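Long-range contacts in aminotransferase (Psychrobacter arcticus 273-4, PDB 3IF2), which probably transfers amino groups between amino acids and keto acids, perhaps valine and pyruvate, using a bound pyridoxal 5'-phosphate cofactor: residues 153-158 and 212-218; 171-176 and 187-192; 337-341 and 418-422. All coordinates share one frame; numbering follows the deposited sequence.

Contact 1 (153-158 and 212-218); sequences PEYIGY and CSRPTNP. With PLP (pyridoxal-5'-phosphate), chain C.
The carboxylate of Glu154 grips Ser213 with both oxygens. OE2 of Glu154 takes the backbone N of Ser213 at 2.8 Å in a nearly straight bond (168°), and OE1 of Glu154 receives the hydroxyl OG of Ser213 at 2.5 Å; both are met on the syn side, somewhat out of the carboxylate plane. The anti lone pair of OE1 is taken by the backbone N of Tyr155 at 2.9 Å, a third bond that fixes the rotation of the buried carboxylate. A bend at chi2 (-71°) turns the Glu154 chain back toward Ser213. Next to this network, ND2 of Asn217 donates to the phenolic O3 of pyridoxal phosphate at 2.6 Å, and its OD1 is held by Arg416. The Tyr155 ring crosses the Asn217 amide with planes 46° apart, CD1 of Tyr155 lying 3.4 Å from ND2 of Asn217; one face of this ring lies against the pyridine ring and the other against N of Gly157. Tyr158 lays its ring over CB of Tyr155, while its hydroxyl passes CB of Ser213 to reach Asp245, which also binds the cofactor. Farther out, the rings of Pro153 and Pro218, each after a cis peptide, pack together. With Asn217 donating to O3, negative charge on that oxygen would probably be stabilised, as in other fold type I aminotransferases, and Glu154 ties the loop carrying Tyr155 to the end of strand 207-213, just ahead of the turn that carries Asn217.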
loop_
_atom_site.group_PDB
_atom_site.type_symbol
_atom_site.label_atom_id
_atom_site.label_comp_id
_atom_site.label_asym_id
_atom_site.label_seq_id
_atom_site.Cartn_x
_atom_site.Cartn_y
_atom_site.Cartn_z
ATOM N N PRO A 153 -13.449 -13.561 20.284
ATOM C CA PRO A 153 -12.821 -12.368 19.741
ATOM C C PRO A 153 -11.812 -12.621 18.613
ATOM O O PRO A 153 -11.199 -13.697 18.531
ATOM C CB PRO A 153 -12.127 -11.725 20.938
ATOM C CG PRO A 153 -12.523 -12.495 22.121
ATOM C CD PRO A 153 -13.278 -13.682 21.739
ATOM N N GLU A 154 -11.724 -11.652 17.714
ATOM C CA GLU A 154 -10.803 -11.684 16.586
ATOM C C GLU A 154 -10.178 -10.325 16.371
ATOM O O GLU A 154 -10.550 -9.365 17.032
ATOM C CB GLU A 154 -11.505 -12.205 15.315
ATOM C CG GLU A 154 -11.224 -13.681 15.017
ATOM C CD GLU A 154 -9.791 -13.955 14.535
ATOM O OE1 GLU A 154 -8.967 -13.008 14.502
ATOM O OE2 GLU A 154 -9.500 -15.138 14.213
ATOM N N TYR A 155 -9.240 -10.271 15.436
ATOM C CA TYR A 155 -8.451 -9.078 15.163
ATOM C C TYR A 155 -9.260 -7.819 14.868
ATOM O O TYR A 155 -10.073 -7.802 13.940
ATOM C CB TYR A 155 -7.473 -9.372 14.022
ATOM C CG TYR A 155 -6.560 -8.234 13.621
ATOM C CD1 TYR A 155 -5.858 -7.484 14.577
ATOM C CD2 TYR A 155 -6.346 -7.948 12.263
ATOM C CE1 TYR A 155 -5.011 -6.431 14.171
ATOM C CE2 TYR A 155 -5.496 -6.936 11.849
ATOM C CZ TYR A 155 -4.826 -6.185 12.791
ATOM O OH TYR A 155 -4.022 -5.189 12.325
ATOM N N ILE A 156 -9.026 -6.787 15.680
ATOM C CA ILE A 156 -9.675 -5.471 15.545
ATOM C C ILE A 156 -9.534 -4.875 14.125
ATOM O O ILE A 156 -10.459 -4.221 13.634
ATOM C CB ILE A 156 -9.158 -4.469 16.655
ATOM C CG1 ILE A 156 -9.970 -3.167 16.710
ATOM C CG2 ILE A 156 -7.697 -4.168 16.478
ATOM C CD1 ILE A 156 -9.617 -2.275 17.906
ATOM N N GLY A 157 -8.392 -5.116 13.488
ATOM C CA GLY A 157 -8.091 -4.612 12.132
ATOM C C GLY A 157 -8.863 -5.171 10.942
ATOM O O GLY A 157 -8.786 -4.600 9.842
ATOM N N TYR A 158 -9.542 -6.298 11.132
ATOM C CA TYR A 158 -10.430 -6.833 10.112
ATOM C C TYR A 158 -11.683 -5.973 9.952
ATOM O O TYR A 158 -12.158 -5.826 8.837
ATOM C CB TYR A 158 -10.921 -8.259 10.436
ATOM C CG TYR A 158 -9.874 -9.354 10.561
ATOM C CD1 TYR A 158 -8.681 -9.352 9.814
ATOM C CD2 TYR A 158 -10.140 -10.470 11.344
ATOM C CE1 TYR A 158 -7.738 -10.397 9.941
ATOM C CE2 TYR A 158 -9.227 -11.516 11.457
ATOM C CZ TYR A 158 -8.028 -11.477 10.777
ATOM O OH TYR A 158 -7.157 -12.536 10.939
ATOM N N CYS A 212 -9.640 -16.653 9.956
ATOM C CA CYS A 212 -9.205 -16.540 11.348
ATOM C C CYS A 212 -7.696 -16.361 11.503
ATOM O O CYS A 212 -6.942 -16.713 10.607
ATOM C CB CYS A 212 -9.611 -17.766 12.142
ATOM S SG CYS A 212 -8.800 -19.212 11.543
ATOM N N SER A 213 -7.291 -15.828 12.659
ATOM C CA SER A 213 -5.902 -15.613 13.024
ATOM C C SER A 213 -5.448 -16.746 13.936
ATOM O O SER A 213 -6.210 -17.168 14.812
ATOM C CB SER A 213 -5.703 -14.245 13.677
ATOM O OG SER A 213 -6.626 -13.993 14.711
ATOM N N ARG A 214 -4.217 -17.231 13.707
ATOM C CA ARG A 214 -3.646 -18.364 14.431
ATOM C C ARG A 214 -2.119 -18.209 14.614
ATOM O O ARG A 214 -1.360 -18.399 13.648
ATOM C CB ARG A 214 -3.972 -19.661 13.667
ATOM C CG ARG A 214 -3.820 -20.930 14.486
ATOM C CD ARG A 214 -3.797 -22.146 13.608
ATOM N NE ARG A 214 -3.826 -23.388 14.385
ATOM C CZ ARG A 214 -3.375 -24.584 13.984
ATOM N NH1 ARG A 214 -2.780 -24.773 12.797
ATOM N NH2 ARG A 214 -3.491 -25.626 14.812
ATOM N N PRO A 215 -1.660 -17.792 15.823
ATOM C CA PRO A 215 -2.421 -17.386 17.022
ATOM C C PRO A 215 -3.224 -16.102 16.810
ATOM O O PRO A 215 -2.930 -15.309 15.903
ATOM C CB PRO A 215 -1.366 -17.211 18.115
ATOM C CG PRO A 215 -0.041 -17.293 17.452
ATOM C CD PRO A 215 -0.202 -17.798 16.059
ATOM N N THR A 216 -4.216 -15.906 17.678
ATOM C CA THR A 216 -5.152 -14.819 17.567
ATOM C C THR A 216 -4.774 -13.572 18.355
ATOM O O THR A 216 -4.276 -13.660 19.479
ATOM C CB THR A 216 -6.545 -15.286 18.019
ATOM O OG1 THR A 216 -6.927 -16.417 17.234
ATOM C CG2 THR A 216 -7.600 -14.184 17.868
ATOM N N ASN A 217 -4.972 -12.425 17.697
ATOM C CA ASN A 217 -4.924 -11.091 18.286
ATOM C C ASN A 217 -6.432 -10.926 18.503
ATOM O O ASN A 217 -7.185 -11.025 17.531
ATOM C CB ASN A 217 -4.361 -10.057 17.275
ATOM C CG ASN A 217 -4.364 -8.604 17.800
ATOM O OD1 ASN A 217 -5.061 -8.287 18.741
ATOM N ND2 ASN A 217 -3.593 -7.720 17.162
ATOM N N PRO A 218 -6.878 -10.592 19.727
ATOM C CA PRO A 218 -6.213 -10.206 20.965
ATOM C C PRO A 218 -6.055 -11.259 22.054
ATOM O O PRO A 218 -5.546 -10.923 23.116
ATOM C CB PRO A 218 -7.242 -9.224 21.511
ATOM C CG PRO A 218 -8.539 -9.968 21.288
ATOM C CD PRO A 218 -8.325 -10.755 19.992
HETATM N N1 PLP C . -2.750 -10.161 11.737
HETATM C C2 PLP C . -2.808 -10.018 13.107
HETATM C C2A PLP C . -3.407 -11.138 13.897
HETATM C C3 PLP C . -2.295 -8.849 13.714
HETATM O O3 PLP C . -2.329 -8.668 15.071
HETATM C C4 PLP C . -1.750 -7.820 12.911
HETATM C C4A PLP C . -1.472 -6.482 13.587
HETATM O O4A PLP C . -0.400 -5.885 13.427
HETATM C C5 PLP C . -1.708 -7.995 11.488
HETATM C C6 PLP C . -2.219 -9.186 10.938
HETATM C C5A PLP C . -1.176 -6.923 10.516
HETATM O O4P PLP C . 0.216 -6.996 10.291
HETATM P P PLP C . 0.900 -6.185 9.087
HETATM O O1P PLP C . 0.051 -5.355 8.155
HETATM O O2P PLP C . 1.527 -7.294 8.311
HETATM O O3P PLP C . 1.886 -5.297 9.736
#

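Contact 2 (171-176 and 187-192); sequences VLPHID and FKYRVD
Arg190 reaches diagonally over the face it shares with His174 to Asp176, two residues beyond its own bridge partner His174. From CB its chain leaves with CG anti to the carbonyl carbon, runs extended through CD, and bends at chi3 (-79°), which brings the guanidinium across the Asp176 carboxylate. NE of Arg190 comes within 3.1 Å of OD2 of Asp176, and NH2 of Arg190 ends 2.6 Å from the same OD2. As modelled this is a salt bridge whose hydrogen bond is weak, bent to 120°, with the two planar groups 32° apart. The geometry at the tip is doubtful, because both residues have a second conformer and NH2 of Arg190 is crowded against CB of Asp176. The backbones form the antiparallel β-hairpin of strands 174-180 and 183-190, at the margin of the small-domain sheet. His174 with Arg190 and Asp176 with Lys188 are hydrogen-bonded pairs, each closed by two N-H···O bonds, with the non-hydrogen-bonded pair Ile175 and Tyr189 between them. The last two send their side chains to the face away from the salt bridge: CG1 of Ile175 lies 3.9 Å from CD1 of Tyr189, whose ring also lies beside Pro173 and carries its hydroxyl to His410 and Trp369. CG2 of Ile175 touches the Phe187 ring. At the open end of the pairing, in the conformer modelled here, one of two for His174, CB of Asp192 appears to sit over the face of the His174 ring, 3.9 Å from its centroid, in a CH-π contact. Asp192 also caps helix 193-197, and a water links its backbone N to the carbonyl O of Leu172.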
loop_
_atom_site.group_PDB
_atom_site.type_symbol
_atom_site.label_atom_id
_atom_site.label_comp_id
_atom_site.label_asym_id
_atom_site.label_seq_id
_atom_site.Cartn_x
_atom_site.Cartn_y
_atom_site.Cartn_z
ATOM N N VAL A 171 -19.214 -16.053 14.748
ATOM C CA VAL A 171 -19.763 -17.092 15.629
ATOM C C VAL A 171 -19.177 -16.871 17.026
ATOM O O VAL A 171 -17.958 -16.694 17.169
ATOM C CB VAL A 171 -19.455 -18.511 15.121
ATOM C CG1 VAL A 171 -20.041 -19.575 16.083
ATOM C CG2 VAL A 171 -20.012 -18.685 13.721
ATOM N N LEU A 172 -20.040 -16.850 18.041
ATOM C CA LEU A 172 -19.599 -16.643 19.425
ATOM C C LEU A 172 -18.883 -17.888 19.961
ATOM O O LEU A 172 -19.155 -19.007 19.511
ATOM C CB LEU A 172 -20.766 -16.270 20.341
ATOM C CG LEU A 172 -21.574 -15.010 19.975
ATOM C CD1 LEU A 172 -22.252 -14.501 21.227
ATOM C CD2 LEU A 172 -20.743 -13.880 19.388
ATOM N N PRO A 173 -17.972 -17.701 20.936
ATOM C CA PRO A 173 -17.221 -18.848 21.431
ATOM C C PRO A 173 -17.812 -19.600 22.621
ATOM O O PRO A 173 -18.651 -19.042 23.344
ATOM C CB PRO A 173 -15.945 -18.178 21.943
ATOM C CG PRO A 173 -16.444 -16.877 22.526
ATOM C CD PRO A 173 -17.586 -16.454 21.639
ATOM N N HIS A 174 -17.408 -20.874 22.748
ATOM C CA HIS A 174 -17.659 -21.668 23.951
ATOM C C HIS A 174 -16.409 -21.365 24.794
ATOM O O HIS A 174 -15.344 -21.086 24.245
ATOM C CB HIS A 174 -17.805 -23.187 23.691
ATOM C CG HIS A 174 -19.167 -23.614 23.211
ATOM N ND1 HIS A 174 -19.358 -24.725 22.414
ATOM C CD2 HIS A 174 -20.398 -23.081 23.411
ATOM C CE1 HIS A 174 -20.646 -24.869 22.163
ATOM N NE2 HIS A 174 -21.297 -23.874 22.741
ATOM N N ILE A 175 -16.543 -21.371 26.111
ATOM C CA ILE A 175 -15.426 -21.102 27.028
ATOM C C ILE A 175 -15.238 -22.315 27.938
ATOM O O ILE A 175 -16.223 -22.779 28.525
ATOM C CB ILE A 175 -15.709 -19.862 27.922
ATOM C CG1 ILE A 175 -15.913 -18.596 27.070
ATOM C CG2 ILE A 175 -14.576 -19.655 28.930
ATOM C CD1 ILE A 175 -16.414 -17.365 27.852
ATOM N N ASP A 176 -14.012 -22.862 27.987
ATOM C CA ASP A 176 -13.660 -23.969 28.890
ATOM C C ASP A 176 -12.515 -23.517 29.809
ATOM O O ASP A 176 -11.577 -22.839 29.342
ATOM C CB ASP A 176 -13.325 -25.236 28.091
ATOM C CG ASP A 176 -14.578 -25.905 27.504
ATOM O OD1 ASP A 176 -15.569 -26.111 28.252
ATOM O OD2 ASP A 176 -14.570 -26.239 26.298
ATOM N N PHE A 187 -8.445 -19.784 31.003
ATOM C CA PHE A 187 -9.496 -20.281 30.111
ATOM C C PHE A 187 -9.059 -20.294 28.647
ATOM O O PHE A 187 -8.053 -19.683 28.285
ATOM C CB PHE A 187 -10.783 -19.469 30.295
ATOM C CG PHE A 187 -10.688 -18.016 29.861
ATOM C CD1 PHE A 187 -10.038 -17.075 30.652
ATOM C CD2 PHE A 187 -11.319 -17.579 28.701
ATOM C CE1 PHE A 187 -9.970 -15.729 30.274
ATOM C CE2 PHE A 187 -11.267 -16.227 28.312
ATOM C CZ PHE A 187 -10.580 -15.308 29.094
ATOM N N LYS A 188 -9.810 -21.032 27.835
ATOM C CA LYS A 188 -9.555 -21.162 26.411
ATOM C C LYS A 188 -10.869 -21.096 25.658
ATOM O O LYS A 188 -11.795 -21.864 25.953
ATOM C CB LYS A 188 -8.881 -22.515 26.101
ATOM C CG LYS A 188 -8.203 -22.611 24.679
ATOM C CD LYS A 188 -8.026 -24.063 24.189
ATOM C CE LYS A 188 -7.138 -24.229 22.948
ATOM N NZ LYS A 188 -7.339 -23.258 21.812
ATOM N N TYR A 189 -10.942 -20.183 24.691
ATOM C CA TYR A 189 -12.081 -20.079 23.788
ATOM C C TYR A 189 -12.014 -21.283 22.840
ATOM O O TYR A 189 -10.903 -21.689 22.451
ATOM C CB TYR A 189 -12.039 -18.786 22.953
ATOM C CG TYR A 189 -12.229 -17.498 23.724
ATOM C CD1 TYR A 189 -13.403 -17.259 24.438
ATOM C CD2 TYR A 189 -11.280 -16.464 23.665
ATOM C CE1 TYR A 189 -13.607 -16.051 25.128
ATOM C CE2 TYR A 189 -11.474 -15.251 24.360
ATOM C CZ TYR A 189 -12.648 -15.060 25.075
ATOM O OH TYR A 189 -12.832 -13.888 25.749
ATOM N N ARG A 190 -13.188 -21.840 22.503
ATOM C CA ARG A 190 -13.293 -22.977 21.567
ATOM C C ARG A 190 -14.445 -22.795 20.567
ATOM O O ARG A 190 -15.465 -22.183 20.873
ATOM C CB ARG A 190 -13.337 -24.338 22.304
ATOM C CG ARG A 190 -11.929 -24.781 22.805
ATOM C CD ARG A 190 -11.762 -26.301 23.019
ATOM N NE ARG A 190 -12.338 -26.808 24.268
ATOM C CZ ARG A 190 -11.650 -26.987 25.395
ATOM N NH1 ARG A 190 -10.354 -26.696 25.455
ATOM N NH2 ARG A 190 -12.269 -27.454 26.466
ATOM N N VAL A 191 -14.247 -23.325 19.357
ATOM C CA VAL A 191 -15.208 -23.167 18.268
ATOM C C VAL A 191 -16.521 -23.913 18.546
ATOM O O VAL A 191 -16.513 -25.109 18.855
ATOM C CB VAL A 191 -14.630 -23.602 16.881
ATOM C CG1 VAL A 191 -15.675 -23.419 15.781
ATOM C CG2 VAL A 191 -13.382 -22.797 16.541
ATOM N N ASP A 192 -17.629 -23.173 18.436
ATOM C CA ASP A 192 -18.979 -23.701 18.602
ATOM C C ASP A 192 -19.413 -24.165 17.211
ATOM O O ASP A 192 -19.979 -23.387 16.437
ATOM C CB ASP A 192 -19.902 -22.619 19.186
ATOM C CG ASP A 192 -21.343 -23.094 19.412
ATOM O OD1 ASP A 192 -21.664 -24.298 19.247
ATOM O OD2 ASP A 192 -22.157 -22.223 19.783
HETATM O O HOH W 1 -17.317 -20.064 17.748
HETATM O O HOH W 2 -18.346 -26.886 20.073
#

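Contact 3 (337-341 and 418-422); sequences YQKQA and SIAAD
Helix 324-351 passes the turn that leads from strand 414-418 of the small-domain sheet into helix 423-441, and the two backbones come closest at Gln340 and Ile419, with CA atoms 5.8 Å apart. The turn starts as an ST turn, in which OG of Ser418 accepts from the backbone N of Ala420, and it ends at Asp422, the N-cap of the following helix. Tyr337, Gln340 and Ala341 form the surface of the helix that receives it. Ile419 is the main apolar contributor: with CG1 placed between its backbone N and carbonyl carbon (chi1 58°), the branch runs toward the helix, CG1 packing on Ala341 and CD1 lying 3.8 Å from CD1 of Tyr337. The Tyr337 ring meets Ala420 at its edge, CE1 being 3.8 Å from CB of Ala420, and the hydroxyl continues past the turn to the backbone N of Ala43. Polar adhesion comes from Gln340. Its CB and CG lie beside the carbonyl O of Ile419, and a bend at chi2 (-83°) turns the amide beyond them back to the turn, where it joins two peptide carbonyls and so links both sides of Ala420. NE2 of Gln340 donates to O of Ile419 at 3.0 Å, close to the plane of the amide and fairly straight (165°), and makes a weaker, bent bond to O of Ala421 at 2.8 Å.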
loop_
_atom_site.group_PDB
_atom_site.type_symbol
_atom_site.label_atom_id
_atom_site.label_comp_id
_atom_site.label_asym_id
_atom_site.label_seq_id
_atom_site.Cartn_x
_atom_site.Cartn_y
_atom_site.Cartn_z
ATOM N N TYR A 337 9.151 -13.563 23.997
ATOM C CA TYR A 337 7.729 -13.391 24.350
ATOM C C TYR A 337 7.196 -14.358 25.426
ATOM O O TYR A 337 6.330 -13.961 26.216
ATOM C CB TYR A 337 6.809 -13.347 23.111
ATOM C CG TYR A 337 7.083 -12.149 22.215
ATOM C CD1 TYR A 337 6.806 -10.858 22.654
ATOM C CD2 TYR A 337 7.602 -12.308 20.926
ATOM C CE1 TYR A 337 7.061 -9.748 21.851
ATOM C CE2 TYR A 337 7.869 -11.199 20.102
ATOM C CZ TYR A 337 7.594 -9.926 20.574
ATOM O OH TYR A 337 7.836 -8.836 19.789
ATOM N N GLN A 338 7.694 -15.590 25.485
ATOM C CA GLN A 338 7.251 -16.508 26.546
ATOM C C GLN A 338 7.634 -15.996 27.940
ATOM O O GLN A 338 6.799 -16.013 28.861
ATOM C CB GLN A 338 7.748 -17.935 26.354
ATOM C CG GLN A 338 7.316 -18.835 27.543
ATOM C CD GLN A 338 7.257 -20.292 27.218
ATOM O OE1 GLN A 338 7.941 -20.779 26.310
ATOM N NE2 GLN A 338 6.422 -21.012 27.962
ATOM N N LYS A 339 8.885 -15.579 28.093
ATOM C CA LYS A 339 9.364 -14.996 29.349
ATOM C C LYS A 339 8.601 -13.702 29.731
ATOM O O LYS A 339 8.293 -13.486 30.898
ATOM C CB LYS A 339 10.882 -14.779 29.296
ATOM C CG LYS A 339 11.657 -16.112 29.313
ATOM C CD LYS A 339 13.188 -15.957 29.399
ATOM C CE LYS A 339 13.874 -15.806 28.036
ATOM N NZ LYS A 339 15.362 -15.854 28.185
ATOM N N GLN A 340 8.285 -12.863 28.748
ATOM C CA GLN A 340 7.482 -11.644 28.987
ATOM C C GLN A 340 6.046 -11.973 29.470
ATOM O O GLN A 340 5.541 -11.342 30.405
ATOM C CB GLN A 340 7.418 -10.791 27.726
ATOM C CG GLN A 340 8.744 -10.192 27.272
ATOM C CD GLN A 340 9.125 -8.917 27.985
ATOM O OE1 GLN A 340 10.107 -8.886 28.713
ATOM N NE2 GLN A 340 8.355 -7.859 27.782
ATOM N N ALA A 341 5.410 -12.958 28.829
ATOM C CA ALA A 341 4.054 -13.411 29.201
ATOM C C ALA A 341 4.067 -14.005 30.610
ATOM O O ALA A 341 3.178 -13.698 31.413
ATOM C CB ALA A 341 3.494 -14.432 28.168
ATOM N N SER A 418 -0.542 -5.530 26.022
ATOM C CA SER A 418 0.657 -5.926 25.275
ATOM C C SER A 418 1.785 -6.386 26.214
ATOM O O SER A 418 2.180 -5.647 27.120
ATOM C CB SER A 418 1.181 -4.801 24.382
ATOM O OG SER A 418 2.363 -5.256 23.683
ATOM N N ILE A 419 2.273 -7.610 26.007
ATOM C CA ILE A 419 3.453 -8.110 26.738
ATOM C C ILE A 419 4.767 -7.876 25.951
ATOM O O ILE A 419 5.792 -8.379 26.363
ATOM C CB ILE A 419 3.272 -9.558 27.338
ATOM C CG1 ILE A 419 2.947 -10.641 26.286
ATOM C CG2 ILE A 419 2.200 -9.504 28.450
ATOM C CD1 ILE A 419 4.049 -10.905 25.278
ATOM N N ALA A 420 4.720 -7.132 24.830
ATOM C CA ALA A 420 5.918 -6.699 24.095
ATOM C C ALA A 420 6.605 -5.515 24.790
ATOM O O ALA A 420 7.766 -5.255 24.518
ATOM C CB ALA A 420 5.567 -6.299 22.670
ATOM N N ALA A 421 5.896 -4.794 25.665
ATOM C CA ALA A 421 6.442 -3.613 26.369
ATOM C C ALA A 421 7.599 -3.982 27.293
ATOM O O ALA A 421 7.701 -5.126 27.724
ATOM C CB ALA A 421 5.334 -2.893 27.173
ATOM N N ASP A 422 8.465 -3.017 27.596
ATOM C CA ASP A 422 9.590 -3.301 28.486
ATOM C C ASP A 422 9.069 -3.617 29.898
ATOM O O ASP A 422 7.922 -3.302 30.271
ATOM C CB ASP A 422 10.715 -2.243 28.459
ATOM C CG ASP A 422 10.308 -0.906 29.053
ATOM O OD1 ASP A 422 10.086 -0.797 30.295
ATOM O OD2 ASP A 422 10.278 0.070 28.271
#

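How the contacts relate
Contact 1 is fully buried near the centre of the chain, beside the cofactor, whereas contacts 2 and 3 lie farther out and are partly buried. Contact 2 is nested within the chain loop that contact 1 closes, and the two touch: CD of Pro153 packs on CE2 of Tyr189 at 3.5 Å. Contact 3 follows both in sequence and touches neither; contact 2 pairs two strands of the six-stranded sheet, while contact 3 packs the turn that follows another of its strands. Their chemistry follows their setting. A buried carboxylate joins a loop to a strand end in contact 1, backbone pairing with a more exposed salt bridge in contact 2, and apolar packing with one amide in contact 3.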